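PDB 5GKD: AlyGC from Glaciecola chathamensis, which cleaves alginate as a family 6 polysaccharide lyase, probably by beta-elimination assisted by a bound calcium ion. Local coordinates for residues 469-475 / 493-499; 440-446 / 462-468; 455-460 / 477-483. One frame throughout, in Å; residues are numbered along the deposited sequence.

Contact 1: residues 469-475 / 493-499; sequences GEYWVSK and AVIFPQR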
loop_
_atom_site.group_PDB
_atom_site.type_symbol
_atom_site.label_atom_id
_atom_site.label_comp_id
_atom_site.label_asym_id
_atom_site.label_seq_id
_atom_site.Cartn_x
_atom_site.Cartn_y
_atom_site.Cartn_z
ATOM N N GLY A 469 -3.950 -13.992 34.206
ATOM C CA GLY A 469 -3.121 -15.046 33.669
ATOM C C GLY A 469 -2.403 -14.600 32.410
ATOM O O GLY A 469 -2.243 -13.408 32.158
ATOM N N GLU A 470 -1.981 -15.587 31.622
ATOM C CA GLU A 470 -1.109 -15.390 30.469
ATOM C C GLU A 470 -1.863 -15.728 29.188
ATOM O O GLU A 470 -2.499 -16.779 29.099
ATOM C CB GLU A 470 0.160 -16.251 30.590
ATOM C CG GLU A 470 1.106 -15.805 31.718
ATOM C CD GLU A 470 2.460 -16.525 31.722
ATOM O OE1 GLU A 470 2.560 -17.659 31.215
ATOM O OE2 GLU A 470 3.445 -15.941 32.227
ATOM N N TYR A 471 -1.783 -14.844 28.196
ATOM C CA TYR A 471 -2.439 -15.056 26.903
ATOM C C TYR A 471 -1.367 -15.091 25.827
ATOM O O TYR A 471 -0.832 -14.046 25.448
ATOM C CB TYR A 471 -3.461 -13.965 26.620
ATOM C CG TYR A 471 -4.600 -13.969 27.592
ATOM C CD1 TYR A 471 -4.478 -13.359 28.836
ATOM C CD2 TYR A 471 -5.795 -14.587 27.281
ATOM C CE1 TYR A 471 -5.517 -13.360 29.728
ATOM C CE2 TYR A 471 -6.839 -14.601 28.172
ATOM C CZ TYR A 471 -6.697 -13.990 29.392
ATOM O OH TYR A 471 -7.745 -13.996 30.281
ATOM N N TRP A 472 -1.049 -16.286 25.352
ATOM C CA TRP A 472 -0.048 -16.464 24.315
ATOM C C TRP A 472 -0.747 -16.400 22.964
ATOM O O TRP A 472 -1.810 -16.999 22.780
ATOM C CB TRP A 472 0.691 -17.793 24.507
ATOM C CG TRP A 472 1.552 -17.764 25.734
ATOM C CD1 TRP A 472 1.161 -18.013 27.010
ATOM C CD2 TRP A 472 2.941 -17.407 25.802
ATOM N NE1 TRP A 472 2.222 -17.847 27.876
ATOM C CE2 TRP A 472 3.325 -17.477 27.158
ATOM C CE3 TRP A 472 3.896 -17.043 24.847
ATOM C CZ2 TRP A 472 4.620 -17.200 27.581
ATOM C CZ3 TRP A 472 5.179 -16.775 25.265
ATOM C CH2 TRP A 472 5.533 -16.853 26.623
ATOM N N VAL A 473 -0.171 -15.655 22.030
ATOM C CA VAL A 473 -0.864 -15.307 20.795
ATOM C C VAL A 473 0.011 -15.738 19.631
ATOM O O VAL A 473 0.944 -15.026 19.247
ATOM C CB VAL A 473 -1.201 -13.815 20.724
ATOM C CG1 VAL A 473 -1.894 -13.504 19.424
ATOM C CG2 VAL A 473 -2.094 -13.438 21.890
ATOM N N SER A 474 -0.286 -16.907 19.071
ATOM C CA SER A 474 0.444 -17.468 17.949
ATOM C C SER A 474 -0.151 -17.092 16.601
ATOM O O SER A 474 0.442 -17.417 15.569
ATOM C CB SER A 474 0.484 -18.997 18.064
ATOM O OG SER A 474 -0.803 -19.500 18.362
ATOM N N LYS A 475 -1.300 -16.430 16.582
ATOM C CA LYS A 475 -1.967 -16.063 15.343
ATOM C C LYS A 475 -2.415 -14.616 15.434
ATOM O O LYS A 475 -2.914 -14.181 16.476
ATOM C CB LYS A 475 -3.163 -16.975 15.069
ATOM C CG LYS A 475 -2.746 -18.400 14.758
ATOM C CD LYS A 475 -3.923 -19.304 14.409
ATOM C CE LYS A 475 -4.807 -19.576 15.627
ATOM N NZ LYS A 475 -5.881 -20.591 15.345
ATOM N N ALA A 493 -3.713 -9.399 33.372
ATOM C CA ALA A 493 -3.849 -10.168 32.136
ATOM C C ALA A 493 -2.672 -9.795 31.295
ATOM O O ALA A 493 -2.558 -8.695 30.889
ATOM C CB ALA A 493 -5.125 -9.868 31.415
ATOM N N VAL A 494 -1.811 -10.751 31.058
ATOM C CA VAL A 494 -0.594 -10.582 30.317
ATOM C C VAL A 494 -0.720 -11.187 28.946
ATOM O O VAL A 494 -1.041 -12.309 28.825
ATOM C CB VAL A 494 0.577 -11.221 31.081
ATOM C CG1 VAL A 494 1.895 -10.901 30.437
ATOM C CG2 VAL A 494 0.592 -10.732 32.507
ATOM N N ILE A 495 -0.465 -10.406 27.916
ATOM C CA ILE A 495 -0.591 -10.858 26.532
ATOM C C ILE A 495 0.807 -10.965 25.938
ATOM O O ILE A 495 1.576 -9.998 25.963
ATOM C CB ILE A 495 -1.486 -9.917 25.709
ATOM C CG1 ILE A 495 -2.910 -9.926 26.273
ATOM C CG2 ILE A 495 -1.486 -10.337 24.240
ATOM C CD1 ILE A 495 -3.699 -8.622 26.043
ATOM N N PHE A 496 1.143 -12.145 25.423
ATOM C CA PHE A 496 2.457 -12.405 24.843
ATOM C C PHE A 496 2.315 -12.606 23.345
ATOM O O PHE A 496 1.959 -13.708 22.905
ATOM C CB PHE A 496 3.103 -13.644 25.466
ATOM C CG PHE A 496 3.531 -13.481 26.887
ATOM C CD1 PHE A 496 4.657 -12.752 27.212
ATOM C CD2 PHE A 496 2.830 -14.093 27.901
ATOM C CE1 PHE A 496 5.058 -12.627 28.520
ATOM C CE2 PHE A 496 3.236 -13.968 29.218
ATOM C CZ PHE A 496 4.345 -13.236 29.521
ATOM N N PRO A 497 2.604 -11.604 22.519
ATOM C CA PRO A 497 2.669 -11.844 21.077
ATOM C C PRO A 497 3.839 -12.749 20.708
ATOM O O PRO A 497 4.945 -12.628 21.243
ATOM C CB PRO A 497 2.852 -10.438 20.500
ATOM C CG PRO A 497 3.523 -9.679 21.609
ATOM C CD PRO A 497 2.918 -10.206 22.860
ATOM N N GLN A 498 3.584 -13.655 19.779
ATOM C CA GLN A 498 4.628 -14.477 19.202
ATOM C C GLN A 498 4.781 -14.256 17.706
ATOM O O GLN A 498 5.657 -14.882 17.096
ATOM C CB GLN A 498 4.363 -15.961 19.483
ATOM C CG GLN A 498 4.352 -16.311 20.966
ATOM C CD GLN A 498 3.900 -17.738 21.228
ATOM O OE1 GLN A 498 2.709 -18.012 21.318
ATOM N NE2 GLN A 498 4.854 -18.652 21.349
ATOM N N ARG A 499 3.955 -13.401 17.100
ATOM C CA ARG A 499 4.036 -13.066 15.680
ATOM C C ARG A 499 4.498 -11.621 15.500
ATOM O O ARG A 499 4.572 -10.839 16.451
ATOM C CB ARG A 499 2.681 -13.275 14.981
ATOM C CG ARG A 499 2.093 -14.684 15.098
ATOM C CD ARG A 499 2.612 -15.649 14.020
ATOM N NE ARG A 499 3.977 -16.102 14.267
ATOM C CZ ARG A 499 4.301 -17.104 15.092
ATOM N NH1 ARG A 499 3.352 -17.761 15.754
ATOM N NH2 ARG A 499 5.577 -17.447 15.267
HETATM O O HOH W 1 1.258 -12.070 18.064
#
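Trp472 and Phe496 stack on one face of two neighbouring parallel strands, 469-473 and 493-497, which are equivalent strands in successive coils of a parallel beta-helix. The strand axes approach to 4.6 Å.

The backbone supplies the regular part of the contact. Tyr471 bonds through N to Val494 O and through O to Phe496 N, so one residue spans the two that flank its register partner Ile495, the signature of parallel pairing. Val494 N to Gly469 O, Val473 N to Phe496 O and Gln498 N to Val473 O extend the ladder in both directions.

The aromatic pair is an offset stack: the Trp472 six-membered ring and the Phe496 ring have centroids 4.3 Å apart and planes 20° from parallel. Both side chains put CG anti to the carbonyl carbon (chi1 -69° and -70°), and this shared torsion sends the rings off their strands in the same direction. Phe496 CB adds a CH-pi contact, 3.7 Å from the centroid of that Trp472 ring and over its face. The Gln498 amide comes to the indole edge, with CD 3.7 Å from Trp472 CE3. Beside the stack, Glu470 OE2 lies 3.6 Å from Phe496 CE2, while Glu470 OE1 takes a weak hydrogen bond from Trp472 NE1.

On the other face the contacts are apolar and buried. Tyr471 CE1 meets Ala493 CB, and Val473 CG2 meets Ile495 CG2 at 3.9 Å; Leu466 of the preceding strand packs on Tyr471, Ala493 and Ile495. The Tyr471 hydroxyl bonds to Gln467 O.

Past the strand ends polar bonds take over. A water donates to Val473 O and accepts from Arg499 N, and the bent Arg499 side chain brings NH1 to 2.9 Å from Ser474 O, which lies at the guanidinium edge, almost in its plane.

Contact 2: residues 440-446 / 462-468; sequences KHIAVSP and DVLVLQA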
loop_
_atom_site.group_PDB
_atom_site.type_symbol
_atom_site.label_atom_id
_atom_site.label_comp_id
_atom_site.label_asym_id
_atom_site.label_seq_id
_atom_site.Cartn_x
_atom_site.Cartn_y
_atom_site.Cartn_z
ATOM N N LYS A 440 -22.425 -7.041 24.524
ATOM C CA LYS A 440 -22.459 -7.847 25.734
ATOM C C LYS A 440 -21.046 -8.102 26.242
ATOM O O LYS A 440 -20.054 -7.914 25.536
ATOM C CB LYS A 440 -23.164 -9.175 25.478
ATOM C CG LYS A 440 -22.447 -9.992 24.440
ATOM C CD LYS A 440 -23.089 -11.339 24.239
ATOM C CE LYS A 440 -22.213 -12.192 23.337
ATOM N NZ LYS A 440 -22.500 -11.939 21.894
ATOM N N HIS A 441 -20.960 -8.559 27.486
ATOM C CA HIS A 441 -19.680 -8.875 28.099
ATOM C C HIS A 441 -19.431 -10.371 28.000
ATOM O O HIS A 441 -20.331 -11.179 28.258
ATOM C CB HIS A 441 -19.636 -8.390 29.545
ATOM C CG HIS A 441 -19.669 -6.899 29.665
ATOM N ND1 HIS A 441 -18.681 -6.179 30.296
ATOM C CD2 HIS A 441 -20.561 -5.990 29.204
ATOM C CE1 HIS A 441 -18.968 -4.890 30.232
ATOM N NE2 HIS A 441 -20.106 -4.750 29.575
ATOM N N ILE A 442 -18.221 -10.728 27.585
ATOM C CA ILE A 442 -17.793 -12.108 27.403
ATOM C C ILE A 442 -16.562 -12.332 28.265
ATOM O O ILE A 442 -15.572 -11.601 28.145
ATOM C CB ILE A 442 -17.472 -12.413 25.931
ATOM C CG1 ILE A 442 -18.686 -12.141 25.049
ATOM C CG2 ILE A 442 -16.987 -13.850 25.780
ATOM C CD1 ILE A 442 -18.370 -12.157 23.570
ATOM N N ALA A 443 -16.622 -13.333 29.134
ATOM C CA ALA A 443 -15.462 -13.704 29.926
ATOM C C ALA A 443 -14.516 -14.554 29.087
ATOM O O ALA A 443 -14.949 -15.436 28.342
ATOM C CB ALA A 443 -15.897 -14.464 31.180
ATOM N N VAL A 444 -13.245 -14.271 29.171
ATOM C CA VAL A 444 -12.267 -14.993 28.420
ATOM C C VAL A 444 -11.248 -15.482 29.401
ATOM O O VAL A 444 -11.002 -14.835 30.370
ATOM C CB VAL A 444 -11.573 -14.077 27.415
ATOM C CG1 VAL A 444 -10.715 -14.882 26.489
ATOM C CG2 VAL A 444 -12.583 -13.279 26.646
ATOM N N SER A 445 -10.643 -16.620 29.127
ATOM C CA SER A 445 -9.650 -17.167 30.004
ATOM C C SER A 445 -8.350 -17.504 29.316
ATOM O O SER A 445 -8.303 -17.646 28.136
ATOM C CB SER A 445 -10.190 -18.425 30.643
ATOM O OG SER A 445 -10.845 -18.089 31.824
ATOM N N PRO A 446 -7.249 -17.632 30.152
ATOM C CA PRO A 446 -5.993 -18.019 29.492
ATOM C C PRO A 446 -6.087 -19.426 28.955
ATOM O O PRO A 446 -7.011 -20.073 29.354
ATOM C CB PRO A 446 -4.998 -18.052 30.622
ATOM C CG PRO A 446 -5.496 -17.132 31.609
ATOM C CD PRO A 446 -6.936 -17.380 31.621
ATOM N N ASP A 462 -19.137 -5.813 21.526
ATOM C CA ASP A 462 -18.946 -6.620 22.726
ATOM C C ASP A 462 -17.717 -6.167 23.508
ATOM O O ASP A 462 -16.863 -5.434 23.002
ATOM C CB ASP A 462 -18.804 -8.095 22.364
ATOM C CG ASP A 462 -20.127 -8.733 22.038
ATOM O OD1 ASP A 462 -21.155 -8.062 22.253
ATOM O OD2 ASP A 462 -20.144 -9.897 21.574
ATOM N N VAL A 463 -17.632 -6.619 24.763
ATOM C CA VAL A 463 -16.491 -6.346 25.636
ATOM C C VAL A 463 -15.935 -7.675 26.118
ATOM O O VAL A 463 -16.635 -8.444 26.782
ATOM C CB VAL A 463 -16.866 -5.449 26.824
ATOM C CG1 VAL A 463 -15.659 -5.232 27.729
ATOM C CG2 VAL A 463 -17.399 -4.121 26.340
ATOM N N LEU A 464 -14.683 -7.947 25.779
ATOM C CA LEU A 464 -13.994 -9.139 26.246
ATOM C C LEU A 464 -13.308 -8.819 27.572
ATOM O O LEU A 464 -12.544 -7.852 27.664
ATOM C CB LEU A 464 -12.980 -9.618 25.206
ATOM C CG LEU A 464 -13.418 -10.487 24.009
ATOM C CD1 LEU A 464 -14.673 -9.982 23.334
ATOM C CD2 LEU A 464 -12.289 -10.623 22.979
ATOM N N VAL A 465 -13.599 -9.618 28.600
ATOM C CA VAL A 465 -13.078 -9.418 29.948
ATOM C C VAL A 465 -12.123 -10.569 30.234
ATOM O O VAL A 465 -12.554 -11.700 30.487
ATOM C CB VAL A 465 -14.198 -9.341 30.991
ATOM C CG1 VAL A 465 -13.643 -8.881 32.317
ATOM C CG2 VAL A 465 -15.284 -8.400 30.515
ATOM N N LEU A 466 -10.822 -10.291 30.177
ATOM C CA LEU A 466 -9.812 -11.328 30.337
ATOM C C LEU A 466 -9.559 -11.573 31.817
ATOM O O LEU A 466 -9.276 -10.636 32.575
ATOM C CB LEU A 466 -8.503 -10.938 29.647
ATOM C CG LEU A 466 -8.525 -10.243 28.289
ATOM C CD1 LEU A 466 -7.113 -9.920 27.834
ATOM C CD2 LEU A 466 -9.234 -11.092 27.265
ATOM N N GLN A 467 -9.663 -12.830 32.230
ATOM C CA GLN A 467 -9.314 -13.182 33.591
ATOM C C GLN A 467 -7.798 -13.165 33.747
ATOM O O GLN A 467 -7.049 -13.117 32.767
ATOM C CB GLN A 467 -9.896 -14.546 33.942
ATOM C CG GLN A 467 -11.394 -14.658 33.662
ATOM C CD GLN A 467 -11.854 -16.100 33.488
ATOM O OE1 GLN A 467 -11.064 -16.978 33.139
ATOM N NE2 GLN A 467 -13.139 -16.347 33.712
ATOM N N ALA A 468 -7.346 -13.186 34.997
ATOM C CA ALA A 468 -5.921 -13.086 35.278
ATOM C C ALA A 468 -5.166 -14.253 34.662
ATOM O O ALA A 468 -5.683 -15.367 34.576
ATOM C CB ALA A 468 -5.691 -13.047 36.788
#
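Val463 covers one face of the His441 imidazole, its CB 4.0 Å from the ring centroid in a CH-pi contact, and Val465 CG2 comes to the ring edge. The other flat group, the Asp462 carboxylate, is gripped at both oxygens by Lys440. Lys440 N meets Asp462 OD1 from above the carboxylate plane at 2.8 Å, whereas Lys440 NZ reaches Asp462 OD2 at 3.1 Å on the syn side, forming a salt bridge. Lys440 CG, set between the backbone N and carbonyl carbon (chi1 62°), lies 3.2 Å from Asp462 OD1; the chain then runs extended until a bend at chi4 turns NZ to OD2.

Strands 441-444 and 462-466 pair in parallel on successive coils of the beta-helix. Ile442 bonds through N and O to Val463 O and Val465 N, and Val444 does likewise with Val465 O and Gln467 N. Opposite the histidine face, Val444 CG2 touches Leu464 CG at 3.9 Å, and Val444 CB lies 3.8 Å from Leu466 CD2; helix 450-457 covers this side.

Asp462 OD2 also accepts from Glu459 N, and Lys440 NZ makes a second salt bridge to Glu459. One lysine charge thus serves two carboxylates and is likely to offset their repulsion.

Contact 3: residues 455-460 / 477-483; sequences IASAET and LSLDKTL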
loop_
_atom_site.group_PDB
_atom_site.type_symbol
_atom_site.label_atom_id
_atom_site.label_comp_id
_atom_site.label_asym_id
_atom_site.label_seq_id
_atom_site.Cartn_x
_atom_site.Cartn_y
_atom_site.Cartn_z
ATOM N N ILE A 455 -12.201 -13.282 20.181
ATOM C CA ILE A 455 -12.396 -12.208 19.211
ATOM C C ILE A 455 -13.263 -12.692 18.047
ATOM O O ILE A 455 -14.214 -12.023 17.631
ATOM C CB ILE A 455 -11.029 -11.682 18.728
ATOM C CG1 ILE A 455 -10.371 -10.826 19.807
ATOM C CG2 ILE A 455 -11.165 -10.908 17.436
ATOM C CD1 ILE A 455 -8.912 -10.570 19.569
ATOM N N ALA A 456 -12.971 -13.884 17.533
ATOM C CA ALA A 456 -13.629 -14.344 16.319
ATOM C C ALA A 456 -15.118 -14.588 16.521
ATOM O O ALA A 456 -15.896 -14.415 15.581
ATOM C CB ALA A 456 -12.950 -15.615 15.802
ATOM N N SER A 457 -15.546 -14.991 17.714
ATOM C CA SER A 457 -16.955 -15.306 17.905
ATOM C C SER A 457 -17.722 -14.216 18.634
ATOM O O SER A 457 -18.947 -14.315 18.746
ATOM C CB SER A 457 -17.115 -16.637 18.638
ATOM O OG SER A 457 -16.536 -16.590 19.916
ATOM N N ALA A 458 -17.043 -13.177 19.112
ATOM C CA ALA A 458 -17.734 -12.023 19.660
ATOM C C ALA A 458 -18.523 -11.300 18.564
ATOM O O ALA A 458 -18.282 -11.481 17.369
ATOM C CB ALA A 458 -16.734 -11.059 20.303
ATOM N N GLU A 459 -19.474 -10.475 18.990
ATOM C CA GLU A 459 -20.289 -9.652 18.111
ATOM C C GLU A 459 -19.881 -8.196 18.271
ATOM O O GLU A 459 -19.228 -7.831 19.247
ATOM C CB GLU A 459 -21.779 -9.817 18.419
ATOM C CG GLU A 459 -22.332 -11.174 18.019
ATOM C CD GLU A 459 -23.692 -11.462 18.648
ATOM O OE1 GLU A 459 -24.507 -12.159 18.001
ATOM O OE2 GLU A 459 -23.942 -10.993 19.789
ATOM N N THR A 460 -20.259 -7.368 17.293
ATOM C CA THR A 460 -19.762 -5.998 17.254
ATOM C C THR A 460 -20.307 -5.219 18.442
ATOM O O THR A 460 -21.490 -5.309 18.772
ATOM C CB THR A 460 -20.121 -5.314 15.917
ATOM O OG1 THR A 460 -19.305 -4.145 15.751
ATOM C CG2 THR A 460 -21.609 -4.896 15.843
ATOM N N LEU A 477 -4.327 -11.335 15.576
ATOM C CA LEU A 477 -5.684 -11.006 16.001
ATOM C C LEU A 477 -6.217 -9.950 15.044
ATOM O O LEU A 477 -5.925 -8.764 15.198
ATOM C CB LEU A 477 -5.684 -10.490 17.433
ATOM C CG LEU A 477 -5.542 -11.418 18.640
ATOM C CD1 LEU A 477 -5.201 -12.828 18.260
ATOM C CD2 LEU A 477 -4.527 -10.850 19.612
ATOM N N SER A 478 -6.979 -10.362 14.036
ATOM C CA SER A 478 -7.493 -9.417 13.053
ATOM C C SER A 478 -8.906 -9.020 13.451
ATOM O O SER A 478 -9.778 -9.877 13.632
ATOM C CB SER A 478 -7.436 -9.985 11.632
ATOM O OG SER A 478 -7.946 -11.293 11.580
ATOM N N LEU A 479 -9.109 -7.722 13.614
ATOM C CA LEU A 479 -10.347 -7.152 14.120
ATOM C C LEU A 479 -11.136 -6.556 12.960
ATOM O O LEU A 479 -10.641 -5.663 12.263
ATOM C CB LEU A 479 -10.031 -6.083 15.162
ATOM C CG LEU A 479 -11.136 -5.570 16.064
ATOM C CD1 LEU A 479 -11.863 -6.726 16.718
ATOM C CD2 LEU A 479 -10.505 -4.700 17.111
ATOM N N ASP A 480 -12.352 -7.057 12.749
ATOM C CA ASP A 480 -13.235 -6.540 11.714
ATOM C C ASP A 480 -14.579 -6.164 12.316
ATOM O O ASP A 480 -15.589 -6.137 11.622
ATOM C CB ASP A 480 -13.399 -7.530 10.550
ATOM C CG ASP A 480 -14.043 -8.854 10.965
ATOM O OD1 ASP A 480 -14.437 -9.012 12.133
ATOM O OD2 ASP A 480 -14.169 -9.749 10.108
ATOM N N LYS A 481 -14.592 -5.854 13.611
ATOM C CA LYS A 481 -15.792 -5.395 14.289
ATOM C C LYS A 481 -15.377 -4.404 15.369
ATOM O O LYS A 481 -14.188 -4.151 15.580
ATOM C CB LYS A 481 -16.567 -6.580 14.865
ATOM C CG LYS A 481 -15.893 -7.211 16.071
ATOM C CD LYS A 481 -16.327 -8.653 16.295
ATOM C CE LYS A 481 -15.684 -9.564 15.287
ATOM N NZ LYS A 481 -15.918 -11.004 15.589
ATOM N N THR A 482 -16.357 -3.846 16.068
ATOM C CA THR A 482 -16.066 -2.952 17.183
ATOM C C THR A 482 -15.942 -3.787 18.455
ATOM O O THR A 482 -16.840 -4.572 18.782
ATOM C CB THR A 482 -17.153 -1.882 17.322
ATOM O OG1 THR A 482 -17.161 -1.043 16.147
ATOM C CG2 THR A 482 -16.912 -1.024 18.551
ATOM N N LEU A 483 -14.825 -3.636 19.158
ATOM C CA LEU A 483 -14.528 -4.547 20.257
ATOM C C LEU A 483 -13.737 -3.833 21.339
ATOM O O LEU A 483 -12.894 -2.987 21.040
ATOM C CB LEU A 483 -13.736 -5.758 19.753
ATOM C CG LEU A 483 -13.933 -7.081 20.482
ATOM C CD1 LEU A 483 -15.281 -7.699 20.119
ATOM C CD2 LEU A 483 -12.789 -8.033 20.161
#
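Lys481 reaches from the turn between two strands to the C-terminal end of helix 450-457, where it meets the carbonyls of Ile455 and Ala458. Lys481 CB starts beside Thr460, 3.8 Å from OG1. A first torsion of 72° places CG between the backbone N and the carbonyl carbon, directing the chain along the backbone of segment 455-460. Lys481 CD passes Ala458 O at 3.6 Å, and a bend at chi3 sets CE about equally far from that oxygen and Ile455 O. The extended last torsion carries Lys481 NZ to two hydrogen bonds, to Ile455 O at 2.8 Å, slightly tilted from the carbonyl plane, and to Ala458 O at 3.0 Å, approached from above its plane. A cation at these carbonyls would be expected to interact favourably with the helix dipole. A methionine here has no ammonium group, so Ile455 O and Ala458 O would probably be left without their common donor and the helix end held less firmly to the turn.

Next to the lysine, Thr482 N donates to Thr460 OG1 at 3.0 Å in a nearly straight bond, which ties the loop after the helix to the start of strand 482-487. The apolar half centres on Ile455: CD1 touches Leu477 CG at 3.6 Å, roughly at right angles, and CG1 touches Leu483 CD2. Ala458 CB meets Leu483 CD1 at 3.7 Å.

Helix 450-457 thus lies over the first coils of the second beta-helix and covers their apolar interior, consistent with the N-terminal cap common in parallel beta-helices; Leu464 of strand 462-466 touches Ile455, Ala458 and Leu483.

In the fold
All three contacts belong to the first turns of the second beta-helix. Contact 2 closes before contact 1 opens, and their centres lie about 15 Å apart; they meet where Glu470 O packs on Pro446 CB (3.2 Å) and where the Tyr471 hydroxyl reaches Gln467. Contact 3 interleaves with both along the chain, its centre about 13 Å from that of contact 2 and 17 Å from that of contact 1. The Lys440-Glu459 salt bridge joins it to contact 2, as does Ile442 CD1 on Ala458 CB (3.8 Å). The calcium site (Asn180, Glu183, Glu212, Glu214) and carbonate pocket (Glu214, Arg240, Arg264, Tyr303) use residues of the first beta-helix, none from these contacts.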